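Long-range contacts in repeat Five Residue (Rfr) protein or pentapeptide repeat protein (Cyanothece, PDB 2O6W), which is of unknown function but folds as a right-handed quadrilateral beta helix built from pentapeptide repeats: residues 9-14 / 54-58; 31-35 / 46-50; 60-66 / 81-87; 111-117 / 131-137. All blocks are in the same frame, centred on the assembly; numbering follows the deposited sequence.

Contact 1 of 4, residues 9-14 / 54-58; sequences LELERE and KPVDL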
loop_
_atom_site.group_PDB
_atom_site.type_symbol
_atom_site.label_atom_id
_atom_site.label_comp_id
_atom_site.label_asym_id
_atom_site.label_seq_id
_atom_site.Cartn_x
_atom_site.Cartn_y
_atom_site.Cartn_z
ATOM N N LEU A 9 -11.397 3.799 -8.662
ATOM C CA LEU A 9 -9.960 3.844 -8.419
ATOM C C LEU A 9 -9.198 4.620 -9.481
ATOM O O LEU A 9 -8.360 5.463 -9.166
ATOM C CB LEU A 9 -9.379 2.434 -8.356
ATOM C CG LEU A 9 -9.060 1.822 -7.001
ATOM C CD1 LEU A 9 -8.520 0.433 -7.250
ATOM C CD2 LEU A 9 -8.039 2.668 -6.236
ATOM N N GLU A 10 -9.484 4.318 -10.739
ATOM C CA GLU A 10 -8.810 4.969 -11.847
ATOM C C GLU A 10 -9.209 6.431 -12.008
ATOM O O GLU A 10 -8.355 7.289 -12.224
ATOM C CB GLU A 10 -9.097 4.213 -13.145
ATOM C CG GLU A 10 -8.336 4.726 -14.358
ATOM C CD GLU A 10 -6.850 4.421 -14.301
ATOM O OE1 GLU A 10 -6.131 4.784 -15.261
ATOM O OE2 GLU A 10 -6.398 3.818 -13.301
ATOM N N LEU A 11 -10.499 6.717 -11.887
ATOM C CA LEU A 11 -10.989 8.077 -12.059
ATOM C C LEU A 11 -11.097 8.917 -10.788
ATOM O O LEU A 11 -10.538 10.010 -10.718
ATOM C CB LEU A 11 -12.351 8.048 -12.749
ATOM C CG LEU A 11 -12.964 9.422 -13.030
ATOM C CD1 LEU A 11 -12.188 10.110 -14.152
ATOM C CD2 LEU A 11 -14.424 9.263 -13.412
ATOM N N GLU A 12 -11.826 8.411 -9.797
ATOM C CA GLU A 12 -12.029 9.118 -8.537
ATOM C C GLU A 12 -10.845 9.028 -7.581
ATOM O O GLU A 12 -10.825 9.706 -6.555
ATOM C CB GLU A 12 -13.266 8.575 -7.821
ATOM C CG GLU A 12 -14.548 8.643 -8.625
ATOM C CD GLU A 12 -14.814 10.028 -9.159
ATOM O OE1 GLU A 12 -14.773 10.993 -8.357
ATOM O OE2 GLU A 12 -15.072 10.149 -10.379
ATOM N N ARG A 13 -9.873 8.178 -7.902
ATOM C CA ARG A 13 -8.694 8.009 -7.052
ATOM C C ARG A 13 -9.088 7.595 -5.641
ATOM O O ARG A 13 -8.517 8.088 -4.671
ATOM C CB ARG A 13 -7.906 9.313 -6.958
ATOM C CG ARG A 13 -7.578 9.944 -8.282
ATOM C CD ARG A 13 -6.235 9.507 -8.749
ATOM N NE ARG A 13 -5.192 9.934 -7.823
ATOM C CZ ARG A 13 -3.926 9.547 -7.922
ATOM N NH1 ARG A 13 -3.027 9.968 -7.047
ATOM N NH2 ARG A 13 -3.564 8.725 -8.898
ATOM N N GLU A 14 -10.071 6.711 -5.522
ATOM C CA GLU A 14 -10.510 6.248 -4.210
ATOM C C GLU A 14 -11.307 4.956 -4.308
ATOM O O GLU A 14 -11.699 4.530 -5.392
ATOM C CB GLU A 14 -11.366 7.317 -3.520
ATOM C CG GLU A 14 -12.739 7.540 -4.163
ATOM C CD GLU A 14 -13.796 6.535 -3.705
ATOM O OE1 GLU A 14 -14.752 6.279 -4.473
ATOM O OE2 GLU A 14 -13.681 6.015 -2.573
ATOM N N LYS A 54 -4.194 14.373 -5.901
ATOM C CA LYS A 54 -4.611 13.832 -4.612
ATOM C C LYS A 54 -4.187 12.382 -4.437
ATOM O O LYS A 54 -4.105 11.619 -5.401
ATOM C CB LYS A 54 -6.136 13.929 -4.444
ATOM C CG LYS A 54 -6.935 13.222 -5.537
ATOM C CD LYS A 54 -8.371 12.917 -5.104
ATOM C CE LYS A 54 -8.410 11.829 -4.023
ATOM N NZ LYS A 54 -9.795 11.467 -3.573
ATOM N N PRO A 55 -3.902 11.985 -3.192
ATOM C CA PRO A 55 -3.491 10.610 -2.899
ATOM C C PRO A 55 -4.690 9.659 -2.960
ATOM O O PRO A 55 -5.801 10.029 -2.587
ATOM C CB PRO A 55 -2.898 10.724 -1.496
ATOM C CG PRO A 55 -3.715 11.808 -0.884
ATOM C CD PRO A 55 -3.813 12.829 -1.988
ATOM N N VAL A 56 -4.463 8.443 -3.446
ATOM C CA VAL A 56 -5.532 7.461 -3.545
ATOM C C VAL A 56 -6.024 7.120 -2.140
ATOM O O VAL A 56 -5.226 6.867 -1.238
ATOM C CB VAL A 56 -5.040 6.194 -4.268
ATOM C CG1 VAL A 56 -6.129 5.139 -4.290
ATOM C CG2 VAL A 56 -4.617 6.551 -5.690
ATOM N N ASP A 57 -7.338 7.124 -1.957
ATOM C CA ASP A 57 -7.918 6.844 -0.651
ATOM C C ASP A 57 -8.523 5.439 -0.569
ATOM O O ASP A 57 -9.546 5.146 -1.199
ATOM C CB ASP A 57 -8.987 7.889 -0.328
ATOM C CG ASP A 57 -9.306 7.954 1.144
ATOM O OD1 ASP A 57 -9.327 6.888 1.798
ATOM O OD2 ASP A 57 -9.555 9.073 1.657
ATOM N N LEU A 58 -7.889 4.581 0.222
ATOM C CA LEU A 58 -8.348 3.210 0.396
ATOM C C LEU A 58 -8.649 2.900 1.862
ATOM O O LEU A 58 -8.412 1.787 2.342
ATOM C CB LEU A 58 -7.301 2.236 -0.162
ATOM C CG LEU A 58 -7.148 2.210 -1.694
ATOM C CD1 LEU A 58 -5.905 1.424 -2.092
ATOM C CD2 LEU A 58 -8.391 1.585 -2.319
#
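The N-terminal end of the pentapeptide-repeat beta helix is built here, where Arg13, just past the end of helix 2-10, meets Val56 and Asp57, on the coil that follows the loop. Having left helical geometry with a positive phi of 57°, Arg13 turns its carbonyl toward the later segment. Asp57 N donates to Arg13 O at 3.1 Å, and Val56 CA makes a C-H...O contact with the same oxygen, so one carbonyl is met by two neighbouring residues. Glu14 and Asp57 form a single backbone bridge, with Glu14 CA 3.3 Å from Asp57 O.

The Arg13 side chain bends at chi2 and chi3 and brings its guanidinium edge to the Lys54 carbonyl. NH1 gives a short, fairly straight bond to Lys54 O (2.6 Å, 163° at the hydrogen), the oxygen lying in the guanidinium plane; NE adds a weak bond to the same oxygen. Val56 CG2 sits over the centre of one guanidinium face, 3.8 Å from the plane. Shortening Arg13 to an alanine is likely to leave the Lys54 carbonyl without these donors and to remove the flat group packed on Val56 CG2. The other methyl, Val56 CG1, meets Leu9 CD2 at 3.7 Å, the two side chains crossing at about a right angle, and Leu58 CD2 approaches that same leucine methyl.

Around this join, Glu14 OE1 turns back to a salt bridge with Arg8 of helix 2-10, Asp57 OD1 bonds to Thr59, and the backbones of Val56 and Leu58 pair with Ile77 of the next coil.

Contact 2 of 4, residues 31-35 / 46-50; sequences GLKYR and TPFGM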
loop_
_atom_site.group_PDB
_atom_site.type_symbol
_atom_site.label_atom_id
_atom_site.label_comp_id
_atom_site.label_asym_id
_atom_site.label_seq_id
_atom_site.Cartn_x
_atom_site.Cartn_y
_atom_site.Cartn_z
ATOM N N GLY A 31 0.185 5.842 -6.845
ATOM C CA GLY A 31 0.919 6.784 -6.019
ATOM C C GLY A 31 0.930 8.222 -6.505
ATOM O O GLY A 31 0.310 8.551 -7.517
ATOM N N LEU A 32 1.641 9.076 -5.772
ATOM C CA LEU A 32 1.758 10.495 -6.102
ATOM C C LEU A 32 3.146 10.885 -6.596
ATOM O O LEU A 32 3.486 12.061 -6.602
ATOM C CB LEU A 32 1.425 11.354 -4.881
ATOM C CG LEU A 32 -0.046 11.592 -4.571
ATOM C CD1 LEU A 32 -0.166 12.400 -3.287
ATOM C CD2 LEU A 32 -0.704 12.331 -5.734
ATOM N N LYS A 33 3.950 9.915 -7.008
ATOM C CA LYS A 33 5.288 10.235 -7.472
ATOM C C LYS A 33 5.388 10.459 -8.969
ATOM O O LYS A 33 6.034 11.400 -9.416
ATOM C CB LYS A 33 6.275 9.146 -7.064
ATOM C CG LYS A 33 6.645 9.166 -5.597
ATOM C CD LYS A 33 7.746 8.169 -5.307
ATOM C CE LYS A 33 8.258 8.312 -3.881
ATOM N NZ LYS A 33 9.411 7.406 -3.624
ATOM N N TYR A 34 4.748 9.602 -9.750
ATOM C CA TYR A 34 4.827 9.741 -11.188
ATOM C C TYR A 34 3.477 9.631 -11.857
ATOM O O TYR A 34 2.459 9.381 -11.213
ATOM C CB TYR A 34 5.742 8.663 -11.774
ATOM C CG TYR A 34 7.059 8.483 -11.066
ATOM C CD1 TYR A 34 7.213 7.519 -10.061
ATOM C CD2 TYR A 34 8.170 9.251 -11.425
ATOM C CE1 TYR A 34 8.450 7.320 -9.440
ATOM C CE2 TYR A 34 9.403 9.064 -10.810
ATOM C CZ TYR A 34 9.541 8.099 -9.824
ATOM O OH TYR A 34 10.777 7.916 -9.235
ATOM N N ARG A 35 3.491 9.815 -13.171
ATOM C CA ARG A 35 2.297 9.704 -13.987
ATOM C C ARG A 35 2.760 9.348 -15.399
ATOM O O ARG A 35 3.823 9.793 -15.841
ATOM C CB ARG A 35 1.511 11.021 -13.983
ATOM C CG ARG A 35 2.214 12.188 -14.641
ATOM C CD ARG A 35 1.389 13.469 -14.545
ATOM N NE ARG A 35 2.038 14.572 -15.254
ATOM C CZ ARG A 35 2.103 14.677 -16.579
ATOM N NH1 ARG A 35 1.550 13.749 -17.352
ATOM N NH2 ARG A 35 2.733 15.704 -17.136
ATOM N N THR A 46 6.963 10.387 -15.784
ATOM C CA THR A 46 7.509 11.646 -15.291
ATOM C C THR A 46 6.850 12.110 -13.995
ATOM O O THR A 46 5.649 11.920 -13.794
ATOM C CB THR A 46 7.342 12.765 -16.344
ATOM O OG1 THR A 46 7.706 14.027 -15.768
ATOM C CG2 THR A 46 5.903 12.827 -16.829
ATOM N N PRO A 47 7.636 12.717 -13.090
ATOM C CA PRO A 47 7.124 13.213 -11.811
ATOM C C PRO A 47 6.451 14.574 -11.972
ATOM O O PRO A 47 5.567 14.941 -11.196
ATOM C CB PRO A 47 8.380 13.286 -10.951
ATOM C CG PRO A 47 9.417 13.678 -11.941
ATOM C CD PRO A 47 9.108 12.789 -13.123
ATOM N N PHE A 48 6.874 15.310 -12.993
ATOM C CA PHE A 48 6.333 16.635 -13.271
ATOM C C PHE A 48 4.846 16.576 -13.603
ATOM O O PHE A 48 4.399 15.705 -14.349
ATOM C CB PHE A 48 7.104 17.280 -14.427
ATOM C CG PHE A 48 8.593 17.281 -14.228
ATOM C CD1 PHE A 48 9.159 17.878 -13.102
ATOM C CD2 PHE A 48 9.432 16.663 -15.152
ATOM C CE1 PHE A 48 10.539 17.855 -12.897
ATOM C CE2 PHE A 48 10.814 16.633 -14.959
ATOM C CZ PHE A 48 11.368 17.232 -13.828
ATOM N N GLY A 49 4.088 17.513 -13.038
ATOM C CA GLY A 49 2.655 17.553 -13.271
ATOM C C GLY A 49 1.896 16.893 -12.136
ATOM O O GLY A 49 0.676 16.728 -12.203
HETATM N N MSE A 50 2.624 16.512 -11.089
HETATM C CA MSE A 50 2.031 15.859 -9.926
HETATM C C MSE A 50 1.904 16.826 -8.750
HETATM O O MSE A 50 1.428 16.455 -7.673
HETATM C CB MSE A 50 2.880 14.652 -9.507
HETATM C CG MSE A 50 2.894 13.504 -10.511
HETATM SE SE MSE A 50 1.131 12.762 -10.845
HETATM C CE MSE A 50 0.857 11.845 -9.165
#
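A selenomethionine, Met50, folds back on itself and sets its selenium against an arginine's aliphatic chain: SE lies 3.6 Å from Arg35 CB, and the two side chains run past each other in opposite directions. Bent at chi2 and chi3 (-60° and -72°), the Met50 chain carries CE on to Leu32, 3.5 Å from Leu32 CA. Arg35 stays extended from CG to NE, which takes NE along the turn to Phe48 O at 2.8 Å. That oxygen receives it in the carbonyl plane, on a lone pair, though 31° out of the guanidinium plane. Thr46 CG2 lies over the centre of one guanidinium face. A serine in place of Arg35 would probably cost Phe48 O its NE donor, Met50 SE the CG and CD that run past it, and Thr46 CG2 the flat group it packs on.

The backbones meet in a single antiparallel hydrogen-bonded pair: Thr46 N donates to Arg35 O at 3.2 Å, and Arg35 N returns a weak bond. Tyr34 turns its ring edge to Pro47. Thr46 OG1 accepts from Phe48 N in an ST turn that overlaps the type II beta turn from Pro47 to Met50, making this a turn-tipped antiparallel loop at the surface beside the beta helix.

Contact 3 of 4, residues 60-66 / 81-87; sequences RANLSNA and AILVETN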
loop_
_atom_site.group_PDB
_atom_site.type_symbol
_atom_site.label_atom_id
_atom_site.label_comp_id
_atom_site.label_asym_id
_atom_site.label_seq_id
_atom_site.Cartn_x
_atom_site.Cartn_y
_atom_site.Cartn_z
ATOM N N ARG A 60 -10.305 1.850 5.175
ATOM C CA ARG A 60 -11.154 0.714 5.516
ATOM C C ARG A 60 -11.358 -0.297 4.385
ATOM O O ARG A 60 -12.266 -1.126 4.447
ATOM C CB ARG A 60 -12.515 1.207 6.017
ATOM C CG ARG A 60 -12.464 2.048 7.306
ATOM C CD ARG A 60 -13.869 2.355 7.834
ATOM N NE ARG A 60 -14.707 2.956 6.797
ATOM C CZ ARG A 60 -14.670 4.243 6.460
ATOM N NH1 ARG A 60 -13.841 5.072 7.085
ATOM N NH2 ARG A 60 -15.448 4.694 5.486
ATOM N N ALA A 61 -10.524 -0.234 3.352
ATOM C CA ALA A 61 -10.653 -1.172 2.242
ATOM C C ALA A 61 -10.122 -2.547 2.648
ATOM O O ALA A 61 -9.273 -2.662 3.532
ATOM C CB ALA A 61 -9.894 -0.660 1.025
ATOM N N ASN A 62 -10.636 -3.591 2.010
ATOM C CA ASN A 62 -10.179 -4.941 2.296
ATOM C C ASN A 62 -9.422 -5.423 1.061
ATOM O O ASN A 62 -10.011 -5.608 -0.001
ATOM C CB ASN A 62 -11.350 -5.881 2.577
ATOM C CG ASN A 62 -10.900 -7.200 3.201
ATOM O OD1 ASN A 62 -9.859 -7.757 2.838
ATOM N ND2 ASN A 62 -11.693 -7.713 4.127
ATOM N N LEU A 63 -8.117 -5.617 1.217
ATOM C CA LEU A 63 -7.261 -6.061 0.137
ATOM C C LEU A 63 -6.605 -7.397 0.471
ATOM O O LEU A 63 -5.620 -7.794 -0.152
ATOM C CB LEU A 63 -6.191 -5.002 -0.136
ATOM C CG LEU A 63 -6.646 -3.773 -0.931
ATOM C CD1 LEU A 63 -5.765 -2.569 -0.617
ATOM C CD2 LEU A 63 -6.599 -4.100 -2.410
ATOM N N SER A 64 -7.162 -8.088 1.460
ATOM C CA SER A 64 -6.647 -9.385 1.907
ATOM C C SER A 64 -6.317 -10.358 0.771
ATOM O O SER A 64 -7.133 -10.593 -0.111
ATOM C CB SER A 64 -7.663 -10.044 2.846
ATOM O OG SER A 64 -7.812 -9.287 4.039
ATOM N N ASN A 65 -5.109 -10.912 0.794
ATOM C CA ASN A 65 -4.705 -11.879 -0.217
ATOM C C ASN A 65 -4.646 -11.295 -1.619
ATOM O O ASN A 65 -4.580 -12.035 -2.605
ATOM C CB ASN A 65 -5.672 -13.068 -0.202
ATOM C CG ASN A 65 -5.661 -13.805 1.121
ATOM O OD1 ASN A 65 -4.718 -14.539 1.426
ATOM N ND2 ASN A 65 -6.694 -13.601 1.923
ATOM N N ALA A 66 -4.689 -9.971 -1.724
ATOM C CA ALA A 66 -4.615 -9.338 -3.037
ATOM C C ALA A 66 -3.152 -9.277 -3.452
ATOM O O ALA A 66 -2.266 -9.358 -2.610
ATOM C CB ALA A 66 -5.197 -7.942 -2.987
ATOM N N ALA A 81 -7.208 -0.170 7.047
ATOM C CA ALA A 81 -7.406 -1.081 5.931
ATOM C C ALA A 81 -7.060 -2.510 6.343
ATOM O O ALA A 81 -6.256 -2.731 7.249
ATOM C CB ALA A 81 -6.539 -0.655 4.766
ATOM N N ILE A 82 -7.675 -3.479 5.681
ATOM C CA ILE A 82 -7.418 -4.885 5.969
ATOM C C ILE A 82 -6.523 -5.415 4.852
ATOM O O ILE A 82 -6.920 -5.437 3.685
ATOM C CB ILE A 82 -8.746 -5.690 6.016
ATOM C CG1 ILE A 82 -9.663 -5.088 7.089
ATOM C CG2 ILE A 82 -8.469 -7.164 6.296
ATOM C CD1 ILE A 82 -11.059 -5.643 7.097
ATOM N N LEU A 83 -5.316 -5.838 5.217
ATOM C CA LEU A 83 -4.348 -6.342 4.253
ATOM C C LEU A 83 -3.749 -7.670 4.709
ATOM O O LEU A 83 -2.533 -7.857 4.680
ATOM C CB LEU A 83 -3.234 -5.305 4.064
ATOM C CG LEU A 83 -3.713 -3.884 3.757
ATOM C CD1 LEU A 83 -2.573 -2.900 3.853
ATOM C CD2 LEU A 83 -4.326 -3.852 2.374
ATOM N N VAL A 84 -4.608 -8.593 5.123
ATOM C CA VAL A 84 -4.163 -9.897 5.596
ATOM C C VAL A 84 -3.596 -10.767 4.478
ATOM O O VAL A 84 -4.285 -11.065 3.507
ATOM C CB VAL A 84 -5.331 -10.647 6.288
ATOM C CG1 VAL A 84 -4.924 -12.074 6.622
ATOM C CG2 VAL A 84 -5.737 -9.903 7.551
ATOM N N GLU A 85 -2.340 -11.175 4.628
ATOM C CA GLU A 85 -1.674 -12.017 3.641
ATOM C C GLU A 85 -1.606 -11.369 2.264
ATOM O O GLU A 85 -1.575 -12.059 1.247
ATOM C CB GLU A 85 -2.386 -13.365 3.531
ATOM C CG GLU A 85 -2.163 -14.281 4.719
ATOM C CD GLU A 85 -3.165 -15.428 4.773
ATOM O OE1 GLU A 85 -3.262 -16.196 3.789
ATOM O OE2 GLU A 85 -3.861 -15.558 5.807
ATOM N N THR A 86 -1.577 -10.043 2.233
ATOM C CA THR A 86 -1.510 -9.310 0.977
ATOM C C THR A 86 -0.080 -9.308 0.454
ATOM O O THR A 86 0.871 -9.258 1.238
ATOM C CB THR A 86 -1.963 -7.844 1.178
ATOM O OG1 THR A 86 -3.325 -7.820 1.624
ATOM C CG2 THR A 86 -1.836 -7.050 -0.117
ATOM N N ASN A 87 0.086 -9.371 -0.864
ATOM C CA ASN A 87 1.432 -9.337 -1.427
ATOM C C ASN A 87 1.833 -7.892 -1.721
ATOM O O ASN A 87 1.451 -7.336 -2.750
ATOM C CB ASN A 87 1.523 -10.160 -2.717
ATOM C CG ASN A 87 2.943 -10.193 -3.288
ATOM O OD1 ASN A 87 3.898 -9.771 -2.634
ATOM N ND2 ASN A 87 3.084 -10.704 -4.503
#
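Ser64 OG touches CG2 of Ile82 at 3.2 Å, and the torsions of both residues bring this about. Ile82 swings CG2 anti to its own N, and CG1 lies anti to the carbonyl carbon (chi1 -58°), so that CD1 reaches the Asn62 amide, 3.7 Å from ND2, while CG2 faces the serine. Asn62, with chi1 -166°, curls its carboxamide forward along the chain: OD1 accepts Ser64 N in its plane at 3.0 Å, an Asx turn, and also takes the Ser64 hydroxyl at 2.8 Å. Two donors therefore fix the rotation of this amide. With that proton committed, Ser64 OG can accept the weak bond from Val84 N.

On the inner side, Leu63 and Leu83 lie side by side and point the same way, Leu83 CD2 packing against Leu63 CB. Thr86 CG2 rests 3.4 Å from Ala66 O.

These are successive coils of the pentapeptide-repeat beta helix. Ile82 N gives to Ala61 O, and Leu63 N to Ile82 O at 2.7 Å, both nearly straight; Asn65 N bonds to Val84 O and Asn87 N to Ala66 O, the latter just past the turns. The chemistry implies an apolar leucine stack inside and a mixed outer side, with main-chain bonds and apolar contacts together joining the coils.

Contact 4 of 4, residues 111-117 / 131-137; sequences ANLQGAN and VNLEETH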
loop_
_atom_site.group_PDB
_atom_site.type_symbol
_atom_site.label_atom_id
_atom_site.label_comp_id
_atom_site.label_asym_id
_atom_site.label_seq_id
_atom_site.Cartn_x
_atom_site.Cartn_y
_atom_site.Cartn_z
ATOM N N ALA A 111 10.033 -3.846 0.233
ATOM C CA ALA A 111 9.119 -2.740 0.045
ATOM C C ALA A 111 9.791 -1.478 0.577
ATOM O O ALA A 111 10.661 -1.549 1.440
ATOM C CB ALA A 111 7.827 -3.006 0.804
ATOM N N ASN A 112 9.406 -0.321 0.058
ATOM C CA ASN A 112 9.972 0.930 0.555
ATOM C C ASN A 112 8.912 1.585 1.463
ATOM O O ASN A 112 7.822 1.916 1.008
ATOM C CB ASN A 112 10.348 1.839 -0.625
ATOM C CG ASN A 112 10.743 3.244 -0.183
ATOM O OD1 ASN A 112 11.192 3.449 0.946
ATOM N ND2 ASN A 112 10.590 4.212 -1.080
ATOM N N LEU A 113 9.230 1.747 2.747
ATOM C CA LEU A 113 8.294 2.344 3.707
ATOM C C LEU A 113 8.797 3.651 4.296
ATOM O O LEU A 113 8.435 4.018 5.419
ATOM C CB LEU A 113 8.001 1.371 4.856
ATOM C CG LEU A 113 6.897 0.317 4.704
ATOM C CD1 LEU A 113 7.112 -0.478 3.437
ATOM C CD2 LEU A 113 6.893 -0.605 5.926
ATOM N N GLN A 114 9.631 4.352 3.538
ATOM C CA GLN A 114 10.188 5.615 3.999
ATOM C C GLN A 114 9.106 6.645 4.272
ATOM O O GLN A 114 8.241 6.902 3.432
ATOM C CB GLN A 114 11.172 6.172 2.973
ATOM C CG GLN A 114 11.992 7.339 3.496
ATOM C CD GLN A 114 12.994 7.836 2.479
ATOM O OE1 GLN A 114 12.621 8.360 1.432
ATOM N NE2 GLN A 114 14.275 7.663 2.774
ATOM N N GLY A 115 9.171 7.229 5.464
ATOM C CA GLY A 115 8.207 8.233 5.850
ATOM C C GLY A 115 6.802 7.698 6.009
ATOM O O GLY A 115 5.879 8.471 6.216
ATOM N N ALA A 116 6.623 6.384 5.913
ATOM C CA ALA A 116 5.289 5.808 6.055
ATOM C C ALA A 116 4.861 5.777 7.513
ATOM O O ALA A 116 5.696 5.658 8.417
ATOM C CB ALA A 116 5.246 4.400 5.472
ATOM N N ASN A 117 3.556 5.878 7.736
ATOM C CA ASN A 117 3.007 5.863 9.086
ATOM C C ASN A 117 2.255 4.558 9.347
ATOM O O ASN A 117 1.210 4.310 8.752
ATOM C CB ASN A 117 2.047 7.041 9.281
ATOM C CG ASN A 117 1.665 7.245 10.739
ATOM O OD1 ASN A 117 1.853 6.351 11.570
ATOM N ND2 ASN A 117 1.119 8.415 11.055
ATOM N N VAL A 131 13.194 -4.295 4.011
ATOM C CA VAL A 131 12.373 -3.094 3.990
ATOM C C VAL A 131 13.124 -1.825 4.394
ATOM O O VAL A 131 13.945 -1.841 5.315
ATOM C CB VAL A 131 11.153 -3.243 4.920
ATOM C CG1 VAL A 131 10.465 -1.906 5.086
ATOM C CG2 VAL A 131 10.179 -4.260 4.342
ATOM N N ASN A 132 12.846 -0.727 3.696
ATOM C CA ASN A 132 13.470 0.559 4.013
ATOM C C ASN A 132 12.610 1.231 5.091
ATOM O O ASN A 132 11.519 1.718 4.806
ATOM C CB ASN A 132 13.553 1.441 2.757
ATOM C CG ASN A 132 14.080 2.845 3.054
ATOM O OD1 ASN A 132 14.732 3.074 4.076
ATOM N ND2 ASN A 132 13.812 3.781 2.155
ATOM N N LEU A 133 13.111 1.239 6.326
ATOM C CA LEU A 133 12.395 1.820 7.460
ATOM C C LEU A 133 12.925 3.192 7.854
ATOM O O LEU A 133 12.905 3.563 9.033
ATOM C CB LEU A 133 12.481 0.880 8.668
ATOM C CG LEU A 133 11.864 -0.508 8.490
ATOM C CD1 LEU A 133 12.217 -1.397 9.676
ATOM C CD2 LEU A 133 10.360 -0.371 8.340
ATOM N N GLU A 134 13.398 3.949 6.866
ATOM C CA GLU A 134 13.946 5.279 7.121
ATOM C C GLU A 134 12.838 6.277 7.422
ATOM O O GLU A 134 12.047 6.619 6.548
ATOM C CB GLU A 134 14.756 5.768 5.916
ATOM C CG GLU A 134 15.580 7.009 6.222
ATOM C CD GLU A 134 16.285 7.580 5.002
ATOM O OE1 GLU A 134 16.930 6.804 4.257
ATOM O OE2 GLU A 134 16.198 8.811 4.795
ATOM N N GLU A 135 12.797 6.742 8.664
ATOM C CA GLU A 135 11.787 7.701 9.099
ATOM C C GLU A 135 10.393 7.090 9.064
ATOM O O GLU A 135 9.403 7.774 8.802
ATOM C CB GLU A 135 11.826 8.953 8.220
ATOM C CG GLU A 135 13.130 9.724 8.305
ATOM C CD GLU A 135 13.225 10.810 7.258
ATOM O OE1 GLU A 135 13.238 10.465 6.051
ATOM O OE2 GLU A 135 13.284 12.003 7.637
ATOM N N THR A 136 10.328 5.791 9.333
ATOM C CA THR A 136 9.068 5.069 9.347
ATOM C C THR A 136 8.529 5.060 10.772
ATOM O O THR A 136 9.220 4.633 11.696
ATOM C CB THR A 136 9.256 3.612 8.879
ATOM O OG1 THR A 136 9.829 3.602 7.568
ATOM C CG2 THR A 136 7.919 2.880 8.856
ATOM N N HIS A 137 7.295 5.525 10.938
ATOM C CA HIS A 137 6.663 5.584 12.251
ATOM C C HIS A 137 6.106 4.215 12.635
ATOM O O HIS A 137 5.096 3.776 12.083
ATOM C CB HIS A 137 5.537 6.618 12.228
ATOM C CG HIS A 137 5.109 7.078 13.585
ATOM N ND1 HIS A 137 3.842 7.555 13.846
ATOM C CD2 HIS A 137 5.786 7.149 14.755
ATOM C CE1 HIS A 137 3.757 7.898 15.119
ATOM N NE2 HIS A 137 4.923 7.662 15.692
#
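Ala111 to Asn117 and Val131 to His137 are corresponding sides of successive coils in the pentapeptide-repeat beta helix, each making a type II turn, from Leu113 to Ala116 and from Leu133 to Thr136. Main-chain bonds set the register: Asn132 N to Ala111 O, Leu113 N to Asn132 O, Gly115 N to Glu134 O and His137 N to Ala116 O at 3.0 Å. Gly115 takes the positive phi of its turn, and its CA lies 3.2 Å from Glu135 O.

Apolar contact comes from the inward residues. Leu113 CD2 meets Val131 CG1 at 3.9 Å, the side chains crossing at a slant, and Leu133 CD2 is 4.2 Å from Leu113 CD2.

Among polar side chains, Asn112 and Asn132 run side by side with amide planes only 10° apart. Asn132 ND2 donates to Asn112 OD1 at 2.9 Å, while Gln114 N reaches that oxygen from the opposite face, closing an Asx turn; Asn132 OD1 makes the same turn with Glu134 N. At the far end, His137 ND1 donates to Asn117 OD1 at 3.3 Å, an oxygen that also accepts from Glu119 N. With chi1 -57°, Thr136 directs OG1 at Leu113 O, which it reaches at 2.6 Å from above the carbonyl plane, on the face opposite Ala116 N.

Overall arrangement
Contact 1 joins the end of helix 2-10 to the coil at 54-58, and contact 2 lies within the intervening chain. The two touch where Leu32 CD2 packs 3.6 Å from Arg13 NH1 and 3.5 Å from Lys54 O. Contact 1 also passes into contact 3, Leu58 O lying 3.9 Å from Ala81 CB. Contacts 3 and 4 are comparable coil-to-coil steps on opposite sides of the chain's centre, their own centres about 19 Å apart. Contact 2 approaches contact 4 through Lys33, whose amine forms salt bridges with Asp92 and Glu94; Glu94 also takes a weak bond from Asn112, linking this loop to the coils.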